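Local coordinates for TerD domain-containing protein (Streptomyces avermitilis, PDB 2QNG) that is of unknown function but binds calcium ions and belongs to the CAPAB/TerDEXZ family of TerD-domain proteins, at residues A[100-105]-A[114-119]. Numbering follows the deposited sequence.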
HETATM    1  N   MSE A 100      -7.543  -1.102  -2.851  1.00  8.05           N
HETATM    2  CA  MSE A 100      -6.912  -0.623  -4.088  0.50  8.45           C
HETATM    3  C   MSE A 100      -6.714  -1.763  -5.058  1.00  8.00           C
HETATM    4  O   MSE A 100      -6.411  -2.878  -4.663  1.00  8.58           O
HETATM    5  CB  MSE A 100      -5.563   0.028  -3.796  0.50  8.32           C
HETATM    6  CG  MSE A 100      -4.833   0.494  -5.048  0.50  8.13           C
HETATM    7 SE   MSE A 100      -3.123   1.353  -4.646  0.50 14.19          SE
HETATM    8  CE  MSE A 100      -3.745   3.043  -3.827  0.50  9.22           C
ATOM      9  N   THR A 101      -6.913  -1.460  -6.334  1.00  7.60           N
ATOM     10  CA  THR A 101      -6.716  -2.427  -7.407  1.00  7.50           C
ATOM     11  C   THR A 101      -5.505  -2.042  -8.260  1.00  6.90           C
ATOM     12  O   THR A 101      -5.339  -0.868  -8.605  1.00  7.81           O
ATOM     13  CB  THR A 101      -7.960  -2.450  -8.283  1.00  8.36           C
ATOM     14  OG1 THR A 101      -9.080  -2.854  -7.479  1.00 11.16           O
ATOM     15  CG2 THR A 101      -7.829  -3.434  -9.450  1.00  9.99           C
ATOM     16  N   LEU A 102      -4.657  -3.040  -8.564  1.00  7.67           N
ATOM     17  CA  LEU A 102      -3.500  -2.822  -9.420  1.00  8.22           C
ATOM     18  C   LEU A 102      -3.582  -3.762 -10.606  1.00  8.05           C
ATOM     19  O   LEU A 102      -3.410  -4.960 -10.457  1.00  7.72           O
ATOM     20  CB  LEU A 102      -2.206  -3.058  -8.632  1.00  8.73           C
ATOM     21  CG  LEU A 102      -2.130  -2.191  -7.348  1.00 10.60           C
ATOM     22  CD1 LEU A 102      -2.578  -2.947  -6.098  1.00 12.02           C
ATOM     23  CD2 LEU A 102      -0.724  -1.698  -7.167  1.00 12.08           C
ATOM     24  N   GLU A 103      -3.906  -3.209 -11.770  1.00  8.28           N
ATOM     25  CA  GLU A 103      -4.003  -3.990 -13.006  1.00  9.01           C
ATOM     26  C   GLU A 103      -2.614  -4.105 -13.602  1.00  8.54           C
ATOM     27  O   GLU A 103      -2.285  -3.473 -14.633  1.00  9.79           O
ATOM     28  CB  GLU A 103      -5.051  -3.385 -13.968  1.00  9.09           C
ATOM     29  CG  GLU A 103      -6.453  -3.583 -13.352  1.00 10.90           C
ATOM     30  CD  GLU A 103      -7.651  -2.989 -14.093  1.00 12.99           C
ATOM     31  OE1 GLU A 103      -7.469  -2.336 -15.080  1.00 17.71           O
ATOM     32  OE2 GLU A 103      -8.786  -3.185 -13.618  1.00 16.98           O
ATOM     33  N   LEU A 104      -1.792  -4.933 -12.964  1.00  8.38           N
ATOM     34  CA  LEU A 104      -0.377  -4.995 -13.312  1.00  8.64           C
ATOM     35  C   LEU A 104      -0.150  -5.408 -14.762  1.00  9.01           C
ATOM     36  O   LEU A 104       0.763  -4.908 -15.440  1.00  9.71           O
ATOM     37  CB  LEU A 104       0.345  -5.985 -12.397  1.00  9.45           C
ATOM     38  CG  LEU A 104       0.447  -5.621 -10.901  1.00 10.18           C
ATOM     39  CD1 LEU A 104       1.159  -6.689 -10.131  1.00 12.63           C
ATOM     40  CD2 LEU A 104       1.130  -4.278 -10.688  1.00 12.76           C
ATOM     41  N   ASN A 105      -0.983  -6.328 -15.258  1.00  8.97           N
ATOM     42  CA  ASN A 105      -0.861  -6.761 -16.663  1.00  9.80           C
ATOM     43  C   ASN A 105      -0.907  -5.588 -17.641  1.00  9.75           C
ATOM     44  O   ASN A 105      -0.268  -5.633 -18.702  1.00 11.21           O
ATOM     45  CB  ASN A 105      -1.992  -7.758 -16.976  1.00 10.73           C
ATOM     46  CG  ASN A 105      -1.952  -8.265 -18.392  1.00 10.44           C
ATOM     47  OD1 ASN A 105      -0.975  -8.847 -18.806  1.00 10.60           O
ATOM     48  ND2 ASN A 105      -3.039  -8.062 -19.128  1.00 11.51           N
ATOM     49  N   VAL A 114       6.543  -2.245  -8.834  1.00 10.81           N
ATOM     50  CA  VAL A 114       5.478  -1.539  -8.118  1.00 10.35           C
ATOM     51  C   VAL A 114       5.619  -1.889  -6.648  1.00  9.53           C
ATOM     52  O   VAL A 114       5.782  -3.066  -6.302  1.00 10.64           O
ATOM     53  CB  VAL A 114       4.075  -1.988  -8.611  1.00 10.53           C
ATOM     54  CG1 VAL A 114       2.950  -1.269  -7.814  1.00 12.22           C
ATOM     55  CG2 VAL A 114       3.933  -1.688 -10.079  1.00 11.52           C
ATOM     56  N   VAL A 115       5.542  -0.867  -5.791  1.00  9.51           N
ATOM     57  CA  VAL A 115       5.569  -1.065  -4.351  1.00  9.60           C
ATOM     58  C   VAL A 115       4.246  -0.584  -3.782  1.00  9.23           C
ATOM     59  O   VAL A 115       3.744   0.462  -4.174  1.00  9.13           O
ATOM     60  CB  VAL A 115       6.747  -0.300  -3.679  1.00  9.17           C
ATOM     61  CG1 VAL A 115       6.749  -0.534  -2.165  1.00 10.56           C
ATOM     62  CG2 VAL A 115       8.075  -0.809  -4.268  1.00 10.23           C
ATOM     63  N   VAL A 116       3.669  -1.368  -2.885  1.00 10.12           N
ATOM     64  CA  VAL A 116       2.463  -0.954  -2.187  1.00 10.16           C
ATOM     65  C   VAL A 116       2.748  -0.744  -0.706  1.00 10.13           C
ATOM     66  O   VAL A 116       3.634  -1.383  -0.146  1.00 10.39           O
ATOM     67  CB  VAL A 116       1.303  -1.972  -2.371  1.00 11.20           C
ATOM     68  CG1 VAL A 116       0.787  -1.911  -3.774  1.00 12.62           C
ATOM     69  CG2 VAL A 116       1.744  -3.394  -2.056  1.00 13.63           C
ATOM     70  N   GLY A 117       2.015   0.176  -0.093  1.00  9.42           N
ATOM     71  CA  GLY A 117       2.239   0.491   1.318  1.00  9.34           C
ATOM     72  C   GLY A 117       1.006   1.028   1.978  1.00  8.17           C
ATOM     73  O   GLY A 117      -0.013   1.293   1.317  1.00  8.72           O
ATOM     74  N   VAL A 118       1.120   1.195   3.300  1.00  8.58           N
ATOM     75  CA  VAL A 118       0.038   1.696   4.114  1.00  8.75           C
ATOM     76  C   VAL A 118       0.650   2.746   5.028  1.00  9.38           C
ATOM     77  O   VAL A 118       1.633   2.461   5.729  1.00 10.04           O
ATOM     78  CB  VAL A 118      -0.616   0.574   4.951  1.00  9.71           C
ATOM     79  CG1 VAL A 118      -1.689   1.120   5.890  1.00 10.72           C
ATOM     80  CG2 VAL A 118      -1.194  -0.511   4.034  1.00 10.87           C
ATOM     81  N   VAL A 119       0.076   3.955   5.009  1.00  9.01           N
ATOM     82  CA  VAL A 119       0.497   5.005   5.928  1.00  9.31           C
ATOM     83  C   VAL A 119      -0.573   5.269   6.965  1.00  8.89           C
ATOM     84  O   VAL A 119      -1.766   5.173   6.655  1.00  9.69           O
ATOM     85  CB  VAL A 119       0.817   6.321   5.177  1.00 10.30           C
ATOM     86  CG1 VAL A 119       1.906   6.097   4.167  1.00 12.99           C
ATOM     87  CG2 VAL A 119      -0.428   6.917   4.481  1.00 12.26           C
TER
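The hydrophobic core between the two antiparallel sheets of a β-sandwich contains this contact: L102 and L104 on one side meet V114 and V116 on the other. Strand 98-102 belongs to one sheet and strand 111-120 to the second. The nearest CA pair, L104 with V114, is 8.6 Å apart, and no hydrogen bond links the segments, as expected for layers that face each other rather than pair edge to edge.

The link is made by methyl groups. L102 reaches across with CD2, which lies 3.7 Å from V116 CG1 and 3.8 Å from V114 CG1. V114 CG1 and V116 CG1 are 4.6 Å apart. They subtend about 76° at L102 CD2, so the leucine methyl rests over the gap between V114 and V116, alternate residues of the strand. V114 divides its branches between both leucines: chi1 178° puts CG1 anti to the backbone N, facing L102 CD2, and CG2 beside that N, where it meets L104 CD2 at 3.9 Å. The side chains cross at a slant, and about 151 Å² is buried over both segments.

Between the leucines the chain bends in an inverse gamma turn centred on E103, with a weak hydrogen bond from L104 N to L102 O at 3.0 Å. The E103 carboxylate is tied on its own side of the contact: OE1 in a salt bridge with R106 NH1, OE2 in a hydrogen bond with Y83 OH. All four contacting residues are buried. I82 of the same sheet touches L102; from strand 159-167, beside the valines, V162 touches V116 and F165 reaches L104 across the interface. V115 points away from 100-105. Such face-to-face aliphatic packing is characteristic of a β-sandwich core, here within a TerD domain.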